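Long-range contact in putative sarcosine dimethylglycine methyltransferase (Galdieria sulphuraria, PDB 2O57), which is probably an S-adenosylmethionine-dependent methyltransferase that adds methyl groups to sarcosine and dimethylglycine: residues D33-D44 against A91-F99. Numbering follows the deposited sequence.
Sequences DRFYFHVWGGED and AGYGGAARF
The carboxylate of Asp44 bridges the backbone N-H groups of Tyr93 and Gly95, at the end of the type II' turn Ala91-Gly94 and the start of helix 95-104. OD1 takes the N-H of Tyr93 on its syn lone pair, nearly straight (171°). OD2 receives Gly95 N at 2.8 Å, met nearly along its C-O axis. With CG anti to the carbonyl carbon (chi1 -58°), the acid reaches two amides, one before the helix and one in its first turn, and the helix dipole probably helps hold the negative charge. Packing is tightest here: a CB modelled on Gly92 would collide with Asp44 OD1, and one on Gly95 with Asp44 N. An alanine in place of Asp44 would probably leave the N-H groups of Tyr93 and Gly95 without their carboxylate acceptor, losing this tie between the loop after helix 27-40 and the glycine turn. This turn follows strand 85-89 and carries glycines spaced as in the GxGxxG loop of Rossmann-like methyltransferases, which in relatives lines the S-adenosylmethionine site. On the Gly42 side, Gly42 O lies 3.3 Å from Tyr93 CB. The same oxygen is 2.9 Å from Arg98 NH2, at the guanidinium edge. Bent at chi3, Arg98 brings NH1 and NH2 end-on to Tyr93 O, so one carbonyl oxygen accepts from both. Toward helix 27-40 the buried Tyr93 ring meets partly exposed side chains, Phe37 and Asp33. Phe37 sets CD1 over one face of that ring, offset toward the rim and 3.6 Å from Tyr93 CZ; Arg120 makes a cation-pi contact with Phe37. The Asp33 carboxylate approaches the phenol end of Tyr93 at the ring edge.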
ATOM      1  N   ASP A  33      26.297  -4.737  -7.255  1.00 14.93           N
ATOM      2  CA  ASP A  33      26.545  -3.419  -6.684  1.00 15.83           C
ATOM      3  C   ASP A  33      27.425  -2.491  -7.550  1.00 15.17           C
ATOM      4  O   ASP A  33      27.151  -1.290  -7.634  1.00 13.92           O
ATOM      5  CB  ASP A  33      27.071  -3.469  -5.246  1.00 16.02           C
ATOM      6  CG  ASP A  33      26.937  -2.121  -4.555  1.00 22.01           C
ATOM      7  OD1 ASP A  33      25.786  -1.578  -4.452  1.00 26.81           O
ATOM      8  OD2 ASP A  33      27.971  -1.600  -4.100  1.00 27.91           O
ATOM      9  N   ARG A  34      28.458  -3.037  -8.203  1.00 15.19           N
ATOM     10  CA  ARG A  34      29.265  -2.260  -9.143  1.00 15.40           C
ATOM     11  C   ARG A  34      28.387  -1.657 -10.263  1.00 15.48           C
ATOM     12  O   ARG A  34      28.612  -0.501 -10.679  1.00 15.18           O
ATOM     13  CB  ARG A  34      30.361  -3.114  -9.784  1.00 16.65           C
ATOM     14  CG  ARG A  34      31.484  -3.544  -8.807  1.00 15.79           C
ATOM     15  CD  ARG A  34      32.542  -4.333  -9.571  1.00 15.49           C
ATOM     16  NE  ARG A  34      33.700  -4.688  -8.742  1.00 15.23           N
ATOM     17  CZ  ARG A  34      34.741  -5.382  -9.198  1.00 16.97           C
ATOM     18  NH1 ARG A  34      34.772  -5.821 -10.471  1.00 13.95           N
ATOM     19  NH2 ARG A  34      35.747  -5.635  -8.399  1.00 13.24           N
ATOM     20  N   PHE A  35      27.447  -2.459 -10.768  1.00 14.56           N
ATOM     21  CA  PHE A  35      26.496  -2.003 -11.772  1.00 15.16           C
ATOM     22  C   PHE A  35      25.617  -0.885 -11.232  1.00 14.56           C
ATOM     23  O   PHE A  35      25.532   0.154 -11.836  1.00 15.55           O
ATOM     24  CB  PHE A  35      25.631  -3.133 -12.355  1.00 14.77           C
ATOM     25  CG  PHE A  35      24.433  -2.617 -13.154  1.00 17.31           C
ATOM     26  CD1 PHE A  35      24.613  -2.059 -14.437  1.00 17.75           C
ATOM     27  CD2 PHE A  35      23.143  -2.696 -12.637  1.00 18.02           C
ATOM     28  CE1 PHE A  35      23.513  -1.575 -15.178  1.00 16.20           C
ATOM     29  CE2 PHE A  35      22.038  -2.218 -13.346  1.00 15.56           C
ATOM     30  CZ  PHE A  35      22.220  -1.647 -14.619  1.00 17.20           C
ATOM     31  N   TYR A  36      24.960  -1.095 -10.092  1.00 13.85           N
ATOM     32  CA  TYR A  36      24.084  -0.040  -9.548  1.00 13.98           C
ATOM     33  C   TYR A  36      24.866   1.221  -9.170  1.00 13.56           C
ATOM     34  O   TYR A  36      24.446   2.365  -9.442  1.00 13.90           O
ATOM     35  CB  TYR A  36      23.384  -0.558  -8.316  1.00 13.60           C
ATOM     36  CG  TYR A  36      22.165  -1.404  -8.597  1.00 15.31           C
ATOM     37  CD1 TYR A  36      20.941  -0.807  -8.946  1.00 14.95           C
ATOM     38  CD2 TYR A  36      22.241  -2.800  -8.546  1.00 16.32           C
ATOM     39  CE1 TYR A  36      19.801  -1.588  -9.173  1.00 17.39           C
ATOM     40  CE2 TYR A  36      21.113  -3.591  -8.793  1.00 16.30           C
ATOM     41  CZ  TYR A  36      19.900  -2.971  -9.092  1.00 17.21           C
ATOM     42  OH  TYR A  36      18.785  -3.745  -9.318  1.00 16.19           O
ATOM     43  N   PHE A  37      26.008   1.025  -8.529  1.00 12.51           N
ATOM     44  CA  PHE A  37      26.846   2.168  -8.220  1.00 12.42           C
ATOM     45  C   PHE A  37      27.287   2.906  -9.487  1.00 12.13           C
ATOM     46  O   PHE A  37      27.365   4.113  -9.500  1.00 12.11           O
ATOM     47  CB  PHE A  37      28.059   1.741  -7.346  1.00 11.70           C
ATOM     48  CG  PHE A  37      28.884   2.886  -6.861  1.00 12.80           C
ATOM     49  CD1 PHE A  37      28.470   3.649  -5.771  1.00 10.46           C
ATOM     50  CD2 PHE A  37      30.065   3.226  -7.514  1.00 11.63           C
ATOM     51  CE1 PHE A  37      29.261   4.742  -5.310  1.00 13.92           C
ATOM     52  CE2 PHE A  37      30.848   4.294  -7.079  1.00 16.23           C
ATOM     53  CZ  PHE A  37      30.441   5.064  -5.973  1.00 12.64           C
ATOM     54  N   HIS A  38      27.592   2.186 -10.557  1.00 12.69           N
ATOM     55  CA  HIS A  38      28.106   2.830 -11.786  1.00 13.03           C
ATOM     56  C   HIS A  38      27.066   3.817 -12.317  1.00 13.35           C
ATOM     57  O   HIS A  38      27.406   4.885 -12.776  1.00 13.58           O
ATOM     58  CB  HIS A  38      28.415   1.790 -12.850  1.00 12.41           C
ATOM     59  CG  HIS A  38      28.773   2.364 -14.199  1.00 14.29           C
ATOM     60  ND1 HIS A  38      29.985   2.978 -14.453  1.00 13.68           N
ATOM     61  CD2 HIS A  38      28.072   2.426 -15.362  1.00 12.32           C
ATOM     62  CE1 HIS A  38      30.024   3.374 -15.715  1.00 13.65           C
ATOM     63  NE2 HIS A  38      28.873   3.060 -16.285  1.00 14.39           N
ATOM     64  N   VAL A  39      25.797   3.435 -12.255  1.00 13.55           N
ATOM     65  CA  VAL A  39      24.748   4.261 -12.870  1.00 13.51           C
ATOM     66  C   VAL A  39      24.219   5.305 -11.896  1.00 13.11           C
ATOM     67  O   VAL A  39      24.059   6.469 -12.252  1.00 14.28           O
ATOM     68  CB  VAL A  39      23.603   3.380 -13.491  1.00 13.56           C
ATOM     69  CG1 VAL A  39      22.512   4.254 -14.170  1.00 11.87           C
ATOM     70  CG2 VAL A  39      24.184   2.324 -14.497  1.00 12.85           C
ATOM     71  N   TRP A  40      23.984   4.899 -10.656  1.00 13.15           N
ATOM     72  CA  TRP A  40      23.269   5.732  -9.680  1.00 13.26           C
ATOM     73  C   TRP A  40      24.117   6.164  -8.465  1.00 14.53           C
ATOM     74  O   TRP A  40      23.606   6.825  -7.540  1.00 13.79           O
ATOM     75  CB  TRP A  40      21.995   5.002  -9.221  1.00 11.57           C
ATOM     76  CG  TRP A  40      21.022   4.793 -10.383  1.00 12.88           C
ATOM     77  CD1 TRP A  40      20.250   5.742 -10.984  1.00 11.96           C
ATOM     78  CD2 TRP A  40      20.760   3.566 -11.067  1.00 11.68           C
ATOM     79  NE1 TRP A  40      19.520   5.185 -12.015  1.00 12.46           N
ATOM     80  CE2 TRP A  40      19.806   3.843 -12.075  1.00 13.42           C
ATOM     81  CE3 TRP A  40      21.225   2.242 -10.911  1.00 11.25           C
ATOM     82  CZ2 TRP A  40      19.320   2.850 -12.933  1.00 11.96           C
ATOM     83  CZ3 TRP A  40      20.743   1.245 -11.787  1.00 10.91           C
ATOM     84  CH2 TRP A  40      19.794   1.553 -12.768  1.00 12.02           C
ATOM     85  N   GLY A  41      25.413   5.795  -8.463  1.00 15.05           N
ATOM     86  CA  GLY A  41      26.337   6.293  -7.430  1.00 14.09           C
ATOM     87  C   GLY A  41      25.875   5.953  -6.015  1.00 14.14           C
ATOM     88  O   GLY A  41      25.313   4.872  -5.736  1.00 13.98           O
ATOM     89  N   GLY A  42      26.115   6.867  -5.100  1.00 14.03           N
ATOM     90  CA  GLY A  42      25.865   6.593  -3.701  1.00 14.21           C
ATOM     91  C   GLY A  42      24.477   6.924  -3.243  1.00 14.86           C
ATOM     92  O   GLY A  42      24.204   6.906  -2.044  1.00 14.52           O
ATOM     93  N   GLU A  43      23.583   7.237  -4.183  1.00 14.96           N
ATOM     94  CA  GLU A  43      22.195   7.535  -3.814  1.00 14.66           C
ATOM     95  C   GLU A  43      21.399   6.287  -4.161  1.00 14.35           C
ATOM     96  O   GLU A  43      21.013   6.069  -5.333  1.00 14.14           O
ATOM     97  CB  GLU A  43      21.672   8.765  -4.542  1.00 15.10           C
ATOM     98  CG  GLU A  43      20.298   9.203  -4.070  1.00 17.43           C
ATOM     99  CD  GLU A  43      19.649  10.262  -4.985  1.00 18.86           C
ATOM    100  OE1 GLU A  43      20.365  10.847  -5.817  1.00 22.52           O
ATOM    101  OE2 GLU A  43      18.410  10.476  -4.889  1.00 22.66           O
ATOM    102  N   ASP A  44      21.189   5.459  -3.138  1.00 12.59           N
ATOM    103  CA  ASP A  44      20.741   4.077  -3.321  1.00 13.08           C
ATOM    104  C   ASP A  44      19.398   3.963  -4.028  1.00 12.59           C
ATOM    105  O   ASP A  44      18.486   4.733  -3.731  1.00 13.91           O
ATOM    106  CB  ASP A  44      20.640   3.381  -1.977  1.00 12.20           C
ATOM    107  CG  ASP A  44      21.945   3.381  -1.229  1.00 12.42           C
ATOM    108  OD1 ASP A  44      22.644   2.355  -1.236  1.00 12.03           O
ATOM    109  OD2 ASP A  44      22.271   4.402  -0.642  1.00 13.94           O
ATOM    110  N   ALA A  91      21.497  -0.312   5.117  1.00 14.24           N
ATOM    111  CA  ALA A  91      21.527   1.067   4.649  1.00 14.36           C
ATOM    112  C   ALA A  91      22.252   1.359   3.301  1.00 13.91           C
ATOM    113  O   ALA A  91      22.127   2.448   2.759  1.00 14.70           O
ATOM    114  CB  ALA A  91      22.097   1.935   5.774  1.00 13.31           C
ATOM    115  N   GLY A  92      23.051   0.415   2.807  1.00 14.39           N
ATOM    116  CA  GLY A  92      23.785   0.569   1.541  1.00 14.06           C
ATOM    117  C   GLY A  92      24.736   1.736   1.662  1.00 13.53           C
ATOM    118  O   GLY A  92      25.499   1.818   2.624  1.00 13.55           O
ATOM    119  N   TYR A  93      24.676   2.649   0.705  1.00 13.42           N
ATOM    120  CA  TYR A  93      25.516   3.831   0.700  1.00 14.25           C
ATOM    121  C   TYR A  93      24.982   4.973   1.533  1.00 14.14           C
ATOM    122  O   TYR A  93      25.630   6.028   1.611  1.00 14.42           O
ATOM    123  CB  TYR A  93      25.807   4.322  -0.725  1.00 13.53           C
ATOM    124  CG  TYR A  93      26.570   3.305  -1.547  1.00 14.50           C
ATOM    125  CD1 TYR A  93      27.931   3.080  -1.312  1.00 11.29           C
ATOM    126  CD2 TYR A  93      25.927   2.545  -2.540  1.00 15.10           C
ATOM    127  CE1 TYR A  93      28.646   2.125  -2.047  1.00 13.72           C
ATOM    128  CE2 TYR A  93      26.637   1.570  -3.292  1.00 14.18           C
ATOM    129  CZ  TYR A  93      28.003   1.388  -3.043  1.00 15.58           C
ATOM    130  OH  TYR A  93      28.752   0.471  -3.742  1.00 16.01           O
ATOM    131  N   GLY A  94      23.816   4.771   2.145  1.00 14.37           N
ATOM    132  CA  GLY A  94      23.291   5.719   3.113  1.00 12.98           C
ATOM    133  C   GLY A  94      22.337   6.724   2.502  1.00 13.04           C
ATOM    134  O   GLY A  94      22.018   7.723   3.121  1.00 12.85           O
ATOM    135  N   GLY A  95      21.874   6.450   1.285  1.00 12.57           N
ATOM    136  CA  GLY A  95      21.025   7.383   0.568  1.00 12.85           C
ATOM    137  C   GLY A  95      19.744   7.733   1.321  1.00 13.15           C
ATOM    138  O   GLY A  95      19.389   8.922   1.412  1.00 12.71           O
ATOM    139  N   ALA A  96      19.044   6.702   1.820  1.00 13.23           N
ATOM    140  CA  ALA A  96      17.801   6.891   2.584  1.00 13.93           C
ATOM    141  C   ALA A  96      18.079   7.668   3.840  1.00 14.19           C
ATOM    142  O   ALA A  96      17.260   8.478   4.232  1.00 14.42           O
ATOM    143  CB  ALA A  96      17.197   5.570   2.960  1.00 13.17           C
ATOM    144  N   ALA A  97      19.197   7.366   4.513  1.00 13.63           N
ATOM    145  CA  ALA A  97      19.523   8.026   5.762  1.00 14.17           C
ATOM    146  C   ALA A  97      19.707   9.528   5.517  1.00 13.44           C
ATOM    147  O   ALA A  97      19.153  10.348   6.251  1.00 13.23           O
ATOM    148  CB  ALA A  97      20.768   7.433   6.402  1.00 13.67           C
ATOM    149  N   ARG A  98      20.468   9.876   4.478  1.00 12.57           N
ATOM    150  CA  ARG A  98      20.623  11.278   4.115  1.00 12.73           C
ATOM    151  C   ARG A  98      19.296  11.931   3.728  1.00 12.48           C
ATOM    152  O   ARG A  98      19.024  13.047   4.172  1.00 11.36           O
ATOM    153  CB  ARG A  98      21.681  11.489   3.019  1.00 12.87           C
ATOM    154  CG  ARG A  98      23.119  11.298   3.607  1.00 13.14           C
ATOM    155  CD  ARG A  98      24.211  11.467   2.551  1.00 11.83           C
ATOM    156  NE  ARG A  98      24.131  10.451   1.481  1.00 12.64           N
ATOM    157  CZ  ARG A  98      24.666   9.228   1.524  1.00 12.94           C
ATOM    158  NH1 ARG A  98      25.320   8.823   2.617  1.00  8.97           N
ATOM    159  NH2 ARG A  98      24.544   8.412   0.447  1.00 12.18           N
ATOM    160  N   PHE A  99      18.483  11.236   2.921  1.00 11.96           N
ATOM    161  CA  PHE A  99      17.111  11.703   2.572  1.00 12.38           C
ATOM    162  C   PHE A  99      16.259  12.014   3.834  1.00 13.22           C
ATOM    163  O   PHE A  99      15.669  13.098   3.960  1.00 13.30           O
ATOM    164  CB  PHE A  99      16.425  10.645   1.706  1.00 12.23           C
ATOM    165  CG  PHE A  99      14.949  10.871   1.485  1.00 12.93           C
ATOM    166  CD1 PHE A  99      14.516  11.738   0.486  1.00 14.54           C
ATOM    167  CD2 PHE A  99      13.999  10.194   2.250  1.00 12.94           C
ATOM    168  CE1 PHE A  99      13.152  11.944   0.268  1.00 16.99           C
ATOM    169  CE2 PHE A  99      12.623  10.375   2.034  1.00 12.07           C
ATOM    170  CZ  PHE A  99      12.201  11.238   1.043  1.00 14.97           C
TER